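Local coordinates for protein HTP-2 (Caenorhabditis elegans, PDB 4TZM) that binds a closure motif of HTP-3 through its HORMA domain and probably thereby takes part in the hierarchical assembly of the meiotic chromosome axis, at residues A[107-112]-A[218-223]; A[126-131]-A[243-248]; A[102-107]-A[204-209]; A[57-62]-A[187-192]; A[172-177]-A[230-235]. All coordinates share one frame; numbering follows the deposited sequence.

Contact 1: A[107-112]-A[218-223]; sequences EISLVV and STFYTL
Tyr221 and Phe220 make a buried loop-on-sheet contact, laid by segment 218-223 over Glu107, Ser109 and Val111, which project from one face of strand 105-113. Its polar element is the hydrogen bond from Tyr221 OH to the syn lone pair of Glu107 OE2, 2.6 Å long. Glu107 OE2 lies near the plane of the tyrosine ring, at its edge, while the carboxylate plane is turned 77° from the ring. The other oxygen, Glu107 OE1, sits at the rim of Phe220, 3.6 Å from CE2. As in closed relatives such as Mad2, this part of the chain probably belongs to the safety belt that wraps the bound peptide, and here the ring of Phe220 meets an aromatic ring of the peptide nearly parallel. Tyr221, with chi1 of 64°, leans back so that its CD2 stands 3.7 Å above the centre of the Phe220 ring. Val111 CG2 packs against Tyr221 CD2 at 3.8 Å, and Ser109 OG approaches Tyr221 CE2 to 3.5 Å.

Contact 2: A[126-131]-A[243-248]; sequences SMKFIY and HMQCWS
Met127 and Met244 face each other as a non-hydrogen-bonded pair, flanked by the hydrogen-bonded pairs Ser126-Gln245 and Lys128-His243, joining strand 123-133 to strand 240-248 in antiparallel fashion. Both methionines carry CG opposite the backbone N, but then part ways: Met127 stays extended until its last torsion, chi3 -47°, whereas Met244 bends at chi2, 68°. Met127 CE thereby reaches Met244 SD at 3.6 Å, on the face covered by helix 35-56. The other face is more polar. Ser126 OG comes within 3.4 Å of Trp247 CZ3 and 3.5 Å of Gln245 CB, and Lys128, extended beyond CG, brings NZ to the indole edge, 3.9 Å from Trp247 CH2. Four backbone bonds, among them Gln245 N to Ser126 O at 2.9 Å, fix the register. Such pairing of the C-terminal hairpin is seen in closed Mad2 and is consistent with a closed HORMA domain here. The backbone thus supplies the hydrogen bonding; Ser126 OG is buried with no partner in the model, and the side chains add mainly van der Waals contact.

Contact 3: A[102-107]-A[204-209]; sequences DGFLKE and DAPSNF
Phe104 is the bump of this surface contact, and its hollow is built by Ala205, Pro206 and Phe209. One face of its ring rests on the turn of the loop: Pro206 CD lies 3.8 Å from the ring centroid and Ala205 CA 4.0 Å from it, both CH-pi contacts from the same side. The opposite face is backed by its near neighbour Asp102, whose CB stands 3.4 Å above the ring plane, so the phenyl group is sandwiched between its own chain and the loop. The remaining wall is Phe209. Here the edge of Phe104 is driven into the face of Phe209 in a T-shaped stack, planes 72° apart, with Phe104 CD2 over the centre of the ring and 3.4 Å from Phe209 CD2. Phe209 holds CG opposite its backbone N, chi1 174°, which places the ring face against the edge of Phe104.

The bump is presented by a Schellman motif: Gly103, with positive phi, ends helix 84-102, and the chain turns at once into strand 105-113, where Lys106 and Glu107 form a classic beta bulge opposite Lys200. The loop on the other side follows strand 193-201 and is probably part of the safety belt, as in related HORMA domains; Phe209 O accepts a hydrogen bond from a basic side chain of the bound peptide. At the rim, Asp102 OD2 lies 3.6 Å from Phe209 CE1.

Contact 4: A[57-62]-A[187-192]; sequences RNILEK and EPLPAE
Arg57, just past the end of helix 35-56, meets Glu187 and Leu189 in the connection that leads from helix 164-185 to strand 193-201. Its side chain bends twice, at chi2 (-57°) and chi3 (-83°), and this carries the guanidinium end-on to a single backbone oxygen: NH1 reaches Glu187 O at 2.7 Å and NH2 reaches the same atom at 2.8 Å. The oxygen lies near the guanidinium plane, and sharing it leaves both bonds bent. NH2 approaches nearly in line with the C=O bond, whereas NH1 stands above the carbonyl plane. NH2 also makes a salt bridge to Glu123, and Leu189 crosses the arginine side chain at about a right angle, with CG 3.4 Å from Arg57 NH2. Asn58 follows with positive phi, the Schellman motif that closes the helix. Next, Ile59 lays CG1 against Leu189 CD1 at 3.8 Å, so that Leu189 is wedged between a charged and an aliphatic neighbour. Ile59 also packs on an apolar side chain of the bound closure motif, as does Leu60 after it, while Asn58 packs on a basic one and Glu61 makes a long, weak ion pair with a basic side chain of the peptide. Chemically, one cation satisfies a carbonyl with two N-H groups and a carboxylate with another bond, which probably keeps the positive charge of the buried arginine well compensated in a partly buried contact.

Contact 5: A[172-177]-A[230-235]; sequences VTIVRS and VTIGHL
Ile174 and Gly233 are the residues whose CA atoms come nearest, 5.4 Å apart, where helix 172-177 runs nearly antiparallel to strand 230-235 at 156°. The axes pass 7.2 Å apart, a tight helix-on-sheet packing that sets helix 164-185 of the HORMA core against the C-terminal hairpin. Ile232 and Gly233 both pair with Met244, consistent with a beta bulge, and Gly233 has no side chain to hold the helix off, so Ile174 CG1 comes to 4.0 Å from Gly233 CA. With CG1 opposite its carbonyl carbon (chi1 -80°) and CD1 extended beyond it, Ile174 sends CD1 across Leu235, 3.6 Å from CG. Its other branch, CG2, lies 3.9 Å from Ile232 CG2, the two isoleucines crossing at about a right angle. Ile174 also touches Val49, so helix 35-56 shares this core. One turn on, Ser177 CB packs near Ile232 CG2, while its hydroxyl stays with its own helix: Ser177 OG donates to Thr173 O at 3.1 Å, from the opposite face of that carbonyl to Ser177 N.

How the contacts relate
Four of the five contacts reach one antiparallel sheet. Contacts 1 and 3 share strand 105-113 and Glu107, with centres about 17 Å apart; contact 2 ties the neighbouring strand 123-133 to strand 240-248, and contact 5, its centre about 10 Å from that of contact 2, packs helix 164-185 on the next strand, 228-235. Contact 4 joins the loops after helices 35-56 and 164-185, its centre about 32 Å from that of contact 3, and touches contact 1 through Ile59 against Leu110 and Val112. Along the chain, contact 5 nests within contact 2, while the other pairs alternate. This crossing order is consistent with a HORMA domain whose C-terminal part closes round a bound motif.

Contact 1: A[107-112]-A[218-223]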
# COMPACT_ATOMS: atom_id res chain seq x y z
N GLU A 107 1.33 -9.58 2.78
CA GLU A 107 1.83 -8.73 1.71
C GLU A 107 0.82 -8.61 0.58
O GLU A 107 0.25 -9.62 0.15
CB GLU A 107 3.15 -9.28 1.15
CG GLU A 107 3.62 -8.58 -0.11
CD GLU A 107 4.88 -9.18 -0.71
OE1 GLU A 107 5.50 -10.05 -0.06
OE2 GLU A 107 5.25 -8.79 -1.83
N ILE A 108 0.59 -7.40 0.08
CA ILE A 108 -0.14 -7.24 -1.17
C ILE A 108 0.76 -6.58 -2.21
O ILE A 108 1.40 -5.56 -1.94
CB ILE A 108 -1.45 -6.43 -1.00
CG1 ILE A 108 -2.09 -6.19 -2.37
CG2 ILE A 108 -1.19 -5.12 -0.28
CD1 ILE A 108 -3.45 -5.56 -2.32
N SER A 109 0.83 -7.19 -3.39
CA SER A 109 1.72 -6.70 -4.43
C SER A 109 1.01 -6.45 -5.75
O SER A 109 0.14 -7.22 -6.16
CB SER A 109 2.88 -7.68 -4.64
OG SER A 109 3.74 -7.69 -3.52
N LEU A 110 1.39 -5.35 -6.39
CA LEU A 110 1.01 -5.09 -7.77
C LEU A 110 2.07 -5.71 -8.67
O LEU A 110 3.22 -5.28 -8.68
CB LEU A 110 0.89 -3.59 -8.04
CG LEU A 110 0.66 -3.23 -9.51
CD1 LEU A 110 -0.52 -4.01 -10.06
CD2 LEU A 110 0.44 -1.74 -9.67
N VAL A 111 1.68 -6.74 -9.42
CA VAL A 111 2.64 -7.53 -10.18
C VAL A 111 2.46 -7.38 -11.69
O VAL A 111 1.37 -7.61 -12.22
CB VAL A 111 2.52 -9.02 -9.81
CG1 VAL A 111 3.36 -9.88 -10.73
CG2 VAL A 111 2.91 -9.23 -8.35
N VAL A 112 3.53 -6.99 -12.38
CA VAL A 112 3.48 -6.81 -13.82
C VAL A 112 4.29 -7.89 -14.54
O VAL A 112 5.46 -8.10 -14.25
CB VAL A 112 4.00 -5.42 -14.24
CG1 VAL A 112 3.85 -5.23 -15.74
CG2 VAL A 112 3.25 -4.34 -13.48
N SER A 218 -1.35 -21.47 -5.43
CA SER A 218 -0.14 -22.12 -4.92
C SER A 218 1.09 -21.43 -5.49
O SER A 218 2.21 -21.95 -5.39
CB SER A 218 -0.14 -23.60 -5.28
OG SER A 218 -0.40 -23.80 -6.66
N THR A 219 0.88 -20.25 -6.07
CA THR A 219 1.97 -19.48 -6.66
C THR A 219 1.82 -17.99 -6.36
O THR A 219 0.74 -17.41 -6.51
CB THR A 219 2.05 -19.68 -8.19
OG1 THR A 219 0.72 -19.72 -8.74
CG2 THR A 219 2.76 -20.98 -8.52
N PHE A 220 2.92 -17.37 -5.93
CA PHE A 220 2.96 -15.94 -5.65
C PHE A 220 3.57 -15.21 -6.85
O PHE A 220 2.96 -15.15 -7.92
CB PHE A 220 3.78 -15.66 -4.39
CG PHE A 220 3.46 -14.35 -3.72
CD1 PHE A 220 2.30 -13.66 -4.02
CD2 PHE A 220 4.33 -13.81 -2.78
CE1 PHE A 220 2.00 -12.46 -3.39
CE2 PHE A 220 4.04 -12.61 -2.16
CZ PHE A 220 2.88 -11.94 -2.46
N TYR A 221 4.77 -14.67 -6.67
CA TYR A 221 5.56 -14.15 -7.78
C TYR A 221 7.04 -14.43 -7.55
O TYR A 221 7.48 -14.56 -6.41
CB TYR A 221 5.32 -12.65 -7.99
CG TYR A 221 5.76 -11.76 -6.84
CD1 TYR A 221 7.08 -11.34 -6.73
CD2 TYR A 221 4.84 -11.33 -5.89
CE1 TYR A 221 7.48 -10.53 -5.68
CE2 TYR A 221 5.24 -10.52 -4.85
CZ TYR A 221 6.55 -10.12 -4.75
OH TYR A 221 6.94 -9.31 -3.70
N THR A 222 7.80 -14.51 -8.63
CA THR A 222 9.24 -14.70 -8.54
C THR A 222 9.94 -13.56 -9.27
O THR A 222 9.35 -12.93 -10.15
CB THR A 222 9.67 -16.07 -9.13
OG1 THR A 222 8.83 -17.10 -8.60
CG2 THR A 222 11.13 -16.38 -8.79
N LEU A 223 11.18 -13.28 -8.90
CA LEU A 223 11.94 -12.20 -9.51
C LEU A 223 13.06 -12.75 -10.38
O LEU A 223 13.48 -13.89 -10.21
CB LEU A 223 12.52 -11.28 -8.43
CG LEU A 223 11.54 -10.75 -7.38
CD1 LEU A 223 12.28 -9.97 -6.30
CD2 LEU A 223 10.48 -9.89 -8.04

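Contact 2: A[126-131]-A[243-248]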
# COMPACT_ATOMS: atom_id res chain seq x y z
N SER A 126 5.41 -3.79 -3.95
CA SER A 126 4.97 -4.61 -2.82
C SER A 126 4.78 -3.81 -1.54
O SER A 126 5.55 -2.90 -1.24
CB SER A 126 5.97 -5.75 -2.58
OG SER A 126 7.25 -5.24 -2.26
N MET A 127 3.75 -4.16 -0.79
CA MET A 127 3.51 -3.57 0.52
C MET A 127 3.40 -4.68 1.57
O MET A 127 2.41 -5.40 1.63
CB MET A 127 2.24 -2.71 0.51
CG MET A 127 2.09 -1.82 1.74
SD MET A 127 0.73 -0.63 1.62
CE MET A 127 1.02 0.06 -0.01
N LYS A 128 4.44 -4.82 2.39
CA LYS A 128 4.50 -5.88 3.40
C LYS A 128 4.15 -5.33 4.78
O LYS A 128 4.53 -4.22 5.13
CB LYS A 128 5.89 -6.52 3.42
CG LYS A 128 6.28 -7.19 2.11
CD LYS A 128 7.74 -7.64 2.14
CE LYS A 128 8.12 -8.32 0.84
NZ LYS A 128 9.54 -8.77 0.83
N PHE A 129 3.44 -6.14 5.56
CA PHE A 129 2.88 -5.65 6.81
C PHE A 129 3.47 -6.31 8.06
O PHE A 129 3.99 -7.43 8.01
CB PHE A 129 1.35 -5.83 6.79
CG PHE A 129 0.66 -4.95 5.77
CD1 PHE A 129 0.48 -5.38 4.46
CD2 PHE A 129 0.20 -3.69 6.13
CE1 PHE A 129 -0.14 -4.57 3.53
CE2 PHE A 129 -0.43 -2.88 5.20
CZ PHE A 129 -0.60 -3.32 3.90
N ILE A 130 3.42 -5.58 9.17
CA ILE A 130 3.79 -6.10 10.47
C ILE A 130 2.68 -5.73 11.45
O ILE A 130 2.21 -4.60 11.45
CB ILE A 130 5.13 -5.53 10.98
CG1 ILE A 130 6.25 -5.82 9.98
CG2 ILE A 130 5.48 -6.10 12.35
CD1 ILE A 130 7.57 -5.16 10.33
N TYR A 131 2.27 -6.69 12.26
CA TYR A 131 1.22 -6.45 13.23
C TYR A 131 1.81 -6.37 14.63
O TYR A 131 2.73 -7.11 14.96
CB TYR A 131 0.16 -7.56 13.12
CG TYR A 131 -0.50 -7.57 11.76
CD1 TYR A 131 -1.56 -6.72 11.48
CD2 TYR A 131 -0.04 -8.41 10.75
CE1 TYR A 131 -2.16 -6.71 10.24
CE2 TYR A 131 -0.64 -8.40 9.50
CZ TYR A 131 -1.70 -7.55 9.25
OH TYR A 131 -2.31 -7.54 8.01
N HIS A 243 5.82 -1.86 4.79
CA HIS A 243 7.04 -1.57 4.05
C HIS A 243 6.79 -1.64 2.55
O HIS A 243 6.38 -2.68 2.03
CB HIS A 243 8.15 -2.54 4.44
CG HIS A 243 9.48 -2.21 3.84
ND1 HIS A 243 10.11 -3.03 2.93
CD2 HIS A 243 10.30 -1.14 4.01
CE1 HIS A 243 11.26 -2.49 2.57
NE2 HIS A 243 11.39 -1.35 3.21
N MET A 244 7.02 -0.52 1.86
CA MET A 244 6.79 -0.41 0.42
C MET A 244 8.09 -0.57 -0.36
O MET A 244 9.10 0.09 -0.06
CB MET A 244 6.11 0.93 0.10
CG MET A 244 5.59 1.07 -1.32
SD MET A 244 4.17 0.01 -1.70
CE MET A 244 3.88 0.40 -3.42
N GLN A 245 8.08 -1.45 -1.35
CA GLN A 245 9.28 -1.76 -2.12
C GLN A 245 8.96 -1.85 -3.61
O GLN A 245 7.82 -2.09 -3.99
CB GLN A 245 9.89 -3.08 -1.65
CG GLN A 245 11.21 -2.95 -0.92
CD GLN A 245 11.61 -4.22 -0.19
OE1 GLN A 245 10.81 -5.13 -0.03
NE2 GLN A 245 12.87 -4.28 0.25
N CYS A 246 9.98 -1.65 -4.45
CA CYS A 246 9.80 -1.79 -5.88
C CYS A 246 10.95 -2.57 -6.50
O CYS A 246 12.11 -2.18 -6.38
CB CYS A 246 9.69 -0.41 -6.55
SG CYS A 246 9.57 -0.46 -8.37
N TRP A 247 10.61 -3.69 -7.13
CA TRP A 247 11.53 -4.40 -8.00
C TRP A 247 11.14 -4.08 -9.43
O TRP A 247 9.95 -4.00 -9.74
CB TRP A 247 11.48 -5.91 -7.75
CG TRP A 247 12.11 -6.36 -6.47
CD1 TRP A 247 13.44 -6.56 -6.25
CD2 TRP A 247 11.44 -6.68 -5.25
NE1 TRP A 247 13.64 -6.98 -4.95
CE2 TRP A 247 12.43 -7.06 -4.32
CE3 TRP A 247 10.10 -6.69 -4.85
CZ2 TRP A 247 12.12 -7.44 -3.01
CZ3 TRP A 247 9.80 -7.06 -3.55
CH2 TRP A 247 10.80 -7.43 -2.65
N SER A 248 12.12 -3.87 -10.30
CA SER A 248 11.78 -3.48 -11.67
C SER A 248 12.87 -3.78 -12.69
O SER A 248 14.06 -3.61 -12.43
CB SER A 248 11.45 -1.98 -11.71
OG SER A 248 10.87 -1.63 -12.95

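Contact 3: A[102-107]-A[204-209]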
# COMPACT_ATOMS: atom_id res chain seq x y z
N ASP A 102 -8.40 -8.00 10.68
CA ASP A 102 -8.30 -9.36 11.20
C ASP A 102 -6.85 -9.72 11.50
O ASP A 102 -6.57 -10.57 12.33
CB ASP A 102 -8.90 -10.36 10.21
CG ASP A 102 -10.32 -10.01 9.80
OD1 ASP A 102 -10.66 -8.81 9.74
OD2 ASP A 102 -11.11 -10.95 9.53
N GLY A 103 -5.92 -9.06 10.80
CA GLY A 103 -4.51 -9.32 10.95
C GLY A 103 -4.03 -10.50 10.12
O GLY A 103 -3.12 -11.22 10.51
N PHE A 104 -4.64 -10.67 8.95
CA PHE A 104 -4.40 -11.87 8.14
C PHE A 104 -3.58 -11.61 6.88
O PHE A 104 -3.15 -12.55 6.21
CB PHE A 104 -5.74 -12.50 7.74
CG PHE A 104 -6.52 -13.06 8.90
CD1 PHE A 104 -5.90 -13.34 10.11
CD2 PHE A 104 -7.87 -13.32 8.78
CE1 PHE A 104 -6.62 -13.86 11.18
CE2 PHE A 104 -8.60 -13.83 9.84
CZ PHE A 104 -7.97 -14.10 11.04
N LEU A 105 -3.36 -10.34 6.56
CA LEU A 105 -2.64 -9.98 5.34
C LEU A 105 -1.15 -9.76 5.59
O LEU A 105 -0.76 -8.89 6.37
CB LEU A 105 -3.24 -8.71 4.72
CG LEU A 105 -2.61 -8.31 3.39
CD1 LEU A 105 -2.94 -9.33 2.32
CD2 LEU A 105 -3.05 -6.91 2.98
N LYS A 106 -0.31 -10.55 4.91
CA LYS A 106 1.14 -10.44 5.04
C LYS A 106 1.72 -9.44 4.04
O LYS A 106 2.50 -8.55 4.41
CB LYS A 106 1.79 -11.82 4.85
CG LYS A 106 3.31 -11.80 4.76
CD LYS A 106 3.97 -11.44 6.09
CE LYS A 106 5.49 -11.53 6.00
NZ LYS A 106 6.06 -10.67 4.93
N GLU A 107 1.33 -9.58 2.78
CA GLU A 107 1.83 -8.73 1.71
C GLU A 107 0.82 -8.61 0.58
O GLU A 107 0.25 -9.62 0.15
CB GLU A 107 3.15 -9.28 1.15
CG GLU A 107 3.62 -8.58 -0.11
CD GLU A 107 4.88 -9.18 -0.71
OE1 GLU A 107 5.50 -10.05 -0.06
OE2 GLU A 107 5.25 -8.79 -1.83
N ASP A 204 -1.52 -17.04 10.71
CA ASP A 204 -2.66 -17.00 11.61
C ASP A 204 -3.98 -17.16 10.86
O ASP A 204 -4.98 -17.59 11.43
CB ASP A 204 -2.68 -15.69 12.40
CG ASP A 204 -1.30 -15.08 12.56
OD1 ASP A 204 -0.30 -15.78 12.31
OD2 ASP A 204 -1.22 -13.89 12.93
N ALA A 205 -3.97 -16.80 9.58
CA ALA A 205 -5.17 -16.83 8.74
C ALA A 205 -5.76 -18.23 8.64
O ALA A 205 -5.07 -19.19 8.28
CB ALA A 205 -4.85 -16.30 7.36
N PRO A 206 -7.06 -18.36 8.96
CA PRO A 206 -7.78 -19.64 8.83
C PRO A 206 -7.91 -20.05 7.37
O PRO A 206 -7.79 -19.21 6.48
CB PRO A 206 -9.16 -19.33 9.44
CG PRO A 206 -8.97 -18.08 10.24
CD PRO A 206 -7.92 -17.31 9.53
N SER A 207 -8.17 -21.34 7.13
CA SER A 207 -8.27 -21.84 5.77
C SER A 207 -9.59 -21.42 5.11
O SER A 207 -9.65 -21.27 3.89
CB SER A 207 -8.15 -23.36 5.75
OG SER A 207 -6.82 -23.76 6.06
N ASN A 208 -10.62 -21.21 5.92
CA ASN A 208 -11.93 -20.82 5.39
C ASN A 208 -12.03 -19.31 5.13
O ASN A 208 -12.92 -18.86 4.42
CB ASN A 208 -13.05 -21.26 6.34
CG ASN A 208 -13.02 -20.51 7.66
OD1 ASN A 208 -11.96 -20.28 8.23
ND2 ASN A 208 -14.20 -20.14 8.15
N PHE A 209 -11.10 -18.54 5.70
CA PHE A 209 -11.06 -17.11 5.45
C PHE A 209 -10.42 -16.82 4.10
O PHE A 209 -9.28 -17.21 3.86
CB PHE A 209 -10.30 -16.38 6.56
CG PHE A 209 -10.11 -14.91 6.29
CD1 PHE A 209 -11.10 -14.00 6.61
CD2 PHE A 209 -8.94 -14.44 5.71
CE1 PHE A 209 -10.94 -12.64 6.36
CE2 PHE A 209 -8.76 -13.08 5.45
CZ PHE A 209 -9.76 -12.19 5.78

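Contact 4: A[57-62]-A[187-192]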
# COMPACT_ATOMS: atom_id res chain seq x y z
N ARG A 57 2.58 4.92 -13.39
CA ARG A 57 3.23 3.98 -14.30
C ARG A 57 2.43 3.81 -15.58
O ARG A 57 2.78 3.01 -16.45
CB ARG A 57 3.44 2.62 -13.61
CG ARG A 57 4.58 2.60 -12.62
CD ARG A 57 5.89 3.01 -13.27
NE ARG A 57 6.54 1.90 -13.96
CZ ARG A 57 7.39 2.05 -14.98
NH1 ARG A 57 7.68 3.26 -15.43
NH2 ARG A 57 7.95 0.99 -15.54
N ASN A 58 1.34 4.58 -15.69
CA ASN A 58 0.51 4.60 -16.89
C ASN A 58 -0.09 3.22 -17.19
O ASN A 58 -0.30 2.86 -18.34
CB ASN A 58 1.31 5.12 -18.09
CG ASN A 58 0.42 5.58 -19.24
OD1 ASN A 58 0.23 4.86 -20.22
ND2 ASN A 58 -0.13 6.78 -19.11
N ILE A 59 -0.36 2.46 -16.13
CA ILE A 59 -0.99 1.15 -16.26
C ILE A 59 -2.47 1.34 -16.57
O ILE A 59 -3.06 0.59 -17.34
CB ILE A 59 -0.80 0.32 -14.98
CG1 ILE A 59 0.70 0.10 -14.71
CG2 ILE A 59 -1.51 -1.02 -15.08
CD1 ILE A 59 0.99 -0.76 -13.50
N LEU A 60 -3.05 2.36 -15.96
CA LEU A 60 -4.42 2.78 -16.27
C LEU A 60 -4.43 4.26 -16.66
O LEU A 60 -3.77 5.07 -16.02
CB LEU A 60 -5.35 2.54 -15.09
CG LEU A 60 -5.66 1.09 -14.73
CD1 LEU A 60 -6.54 1.03 -13.49
CD2 LEU A 60 -6.31 0.37 -15.90
N GLU A 61 -5.19 4.59 -17.70
CA GLU A 61 -5.29 5.97 -18.18
C GLU A 61 -5.94 6.88 -17.14
O GLU A 61 -6.67 6.41 -16.26
CB GLU A 61 -6.09 6.04 -19.48
CG GLU A 61 -5.51 5.22 -20.63
CD GLU A 61 -5.94 3.77 -20.59
OE1 GLU A 61 -5.19 2.91 -21.11
OE2 GLU A 61 -7.03 3.49 -20.05
N LYS A 62 -5.68 8.18 -17.25
CA LYS A 62 -6.17 9.18 -16.29
C LYS A 62 -7.70 9.22 -16.14
O LYS A 62 -8.21 9.81 -15.20
CB LYS A 62 -5.66 10.57 -16.69
CG LYS A 62 -6.08 11.00 -18.08
CD LYS A 62 -5.77 12.47 -18.34
CE LYS A 62 -6.34 12.91 -19.69
NZ LYS A 62 -6.16 14.36 -19.93
N GLU A 187 12.17 3.42 -16.29
CA GLU A 187 11.87 3.43 -17.72
C GLU A 187 10.38 3.17 -17.91
O GLU A 187 9.74 2.60 -17.02
CB GLU A 187 12.69 2.37 -18.46
CG GLU A 187 13.89 2.90 -19.24
CD GLU A 187 14.43 1.88 -20.22
OE1 GLU A 187 13.92 0.74 -20.23
OE2 GLU A 187 15.37 2.21 -20.97
N PRO A 188 9.82 3.58 -19.06
CA PRO A 188 8.42 3.25 -19.35
C PRO A 188 8.21 1.74 -19.45
O PRO A 188 9.14 1.03 -19.84
CB PRO A 188 8.18 3.91 -20.71
CG PRO A 188 9.22 5.01 -20.80
CD PRO A 188 10.41 4.47 -20.07
N LEU A 189 7.02 1.26 -19.10
CA LEU A 189 6.69 -0.15 -19.24
C LEU A 189 6.65 -0.53 -20.72
O LEU A 189 6.36 0.32 -21.57
CB LEU A 189 5.36 -0.47 -18.56
CG LEU A 189 5.38 -0.62 -17.04
CD1 LEU A 189 3.98 -0.83 -16.49
CD2 LEU A 189 6.29 -1.78 -16.64
N PRO A 190 6.96 -1.80 -21.03
CA PRO A 190 6.88 -2.29 -22.41
C PRO A 190 5.48 -2.14 -23.01
O PRO A 190 4.52 -1.90 -22.27
CB PRO A 190 7.27 -3.77 -22.28
CG PRO A 190 8.11 -3.83 -21.06
CD PRO A 190 7.52 -2.81 -20.12
N ALA A 191 5.37 -2.30 -24.32
CA ALA A 191 4.10 -2.09 -25.02
C ALA A 191 3.06 -3.15 -24.64
O ALA A 191 1.86 -2.89 -24.70
CB ALA A 191 4.32 -2.09 -26.53
N GLU A 192 3.53 -4.32 -24.25
CA GLU A 192 2.64 -5.41 -23.87
C GLU A 192 2.96 -5.93 -22.47
O GLU A 192 4.11 -6.27 -22.18
CB GLU A 192 2.72 -6.55 -24.88
CG GLU A 192 2.26 -6.16 -26.28
CD GLU A 192 2.33 -7.32 -27.25
OE1 GLU A 192 3.02 -8.32 -26.94
OE2 GLU A 192 1.70 -7.24 -28.33

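Contact 5: A[172-177]-A[230-235]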
# COMPACT_ATOMS: atom_id res chain seq x y z
N VAL A 172 3.35 11.36 3.10
CA VAL A 172 3.79 12.36 2.14
C VAL A 172 5.07 11.91 1.44
O VAL A 172 5.21 12.05 0.22
CB VAL A 172 4.00 13.72 2.82
CG1 VAL A 172 4.88 14.63 1.97
CG2 VAL A 172 2.66 14.37 3.12
N THR A 173 5.99 11.33 2.21
CA THR A 173 7.25 10.81 1.66
C THR A 173 7.02 9.68 0.66
O THR A 173 7.66 9.64 -0.40
CB THR A 173 8.17 10.30 2.79
OG1 THR A 173 8.69 11.42 3.52
CG2 THR A 173 9.32 9.48 2.23
N ILE A 174 6.12 8.76 0.98
CA ILE A 174 5.86 7.61 0.13
C ILE A 174 5.31 8.05 -1.23
O ILE A 174 5.80 7.62 -2.27
CB ILE A 174 4.88 6.62 0.80
CG1 ILE A 174 5.63 5.74 1.80
CG2 ILE A 174 4.19 5.74 -0.25
CD1 ILE A 174 4.74 4.76 2.54
N VAL A 175 4.31 8.92 -1.20
CA VAL A 175 3.65 9.40 -2.42
C VAL A 175 4.59 10.25 -3.28
O VAL A 175 4.57 10.14 -4.51
CB VAL A 175 2.39 10.19 -2.08
CG1 VAL A 175 1.71 10.68 -3.35
CG2 VAL A 175 1.44 9.32 -1.26
N ARG A 176 5.41 11.07 -2.64
CA ARG A 176 6.42 11.83 -3.37
C ARG A 176 7.43 10.90 -4.02
O ARG A 176 7.78 11.07 -5.18
CB ARG A 176 7.13 12.82 -2.44
CG ARG A 176 6.45 14.17 -2.33
CD ARG A 176 7.37 15.21 -1.70
NE ARG A 176 7.03 16.57 -2.13
CZ ARG A 176 6.26 17.41 -1.43
NH1 ARG A 176 5.75 17.04 -0.27
NH2 ARG A 176 6.00 18.62 -1.91
N SER A 177 7.89 9.90 -3.27
CA SER A 177 8.87 8.95 -3.79
C SER A 177 8.29 8.14 -4.95
O SER A 177 8.97 7.88 -5.93
CB SER A 177 9.37 8.03 -2.68
OG SER A 177 10.23 8.73 -1.79
N VAL A 230 14.46 -1.07 -4.98
CA VAL A 230 14.50 0.23 -4.33
C VAL A 230 13.37 0.37 -3.29
O VAL A 230 12.26 -0.12 -3.49
CB VAL A 230 14.42 1.39 -5.37
CG1 VAL A 230 13.06 1.43 -6.05
CG2 VAL A 230 14.75 2.73 -4.72
N THR A 231 13.68 1.02 -2.18
CA THR A 231 12.72 1.21 -1.09
C THR A 231 11.99 2.55 -1.23
O THR A 231 12.61 3.59 -1.37
CB THR A 231 13.43 1.16 0.28
OG1 THR A 231 14.03 -0.13 0.47
CG2 THR A 231 12.45 1.42 1.42
N ILE A 232 10.66 2.50 -1.21
CA ILE A 232 9.84 3.69 -1.36
C ILE A 232 9.64 4.38 -0.02
O ILE A 232 9.66 5.61 0.08
CB ILE A 232 8.47 3.36 -1.99
CG1 ILE A 232 8.62 3.03 -3.48
CG2 ILE A 232 7.49 4.52 -1.83
CD1 ILE A 232 8.95 1.59 -3.75
N GLY A 233 9.45 3.57 1.02
CA GLY A 233 9.22 4.09 2.36
C GLY A 233 8.42 3.15 3.24
O GLY A 233 8.11 2.02 2.85
N HIS A 234 8.09 3.63 4.44
CA HIS A 234 7.36 2.83 5.41
C HIS A 234 6.25 3.64 6.08
O HIS A 234 6.17 4.86 5.94
CB HIS A 234 8.32 2.29 6.47
CG HIS A 234 8.97 3.35 7.30
ND1 HIS A 234 10.17 3.94 6.94
CD2 HIS A 234 8.59 3.94 8.46
CE1 HIS A 234 10.50 4.84 7.85
NE2 HIS A 234 9.56 4.86 8.79
N LEU A 235 5.39 2.93 6.81
CA LEU A 235 4.29 3.54 7.55
C LEU A 235 4.25 2.92 8.94
O LEU A 235 4.39 1.70 9.09
CB LEU A 235 2.96 3.33 6.82
CG LEU A 235 2.77 4.07 5.49
CD1 LEU A 235 1.55 3.57 4.73
CD2 LEU A 235 2.67 5.57 5.72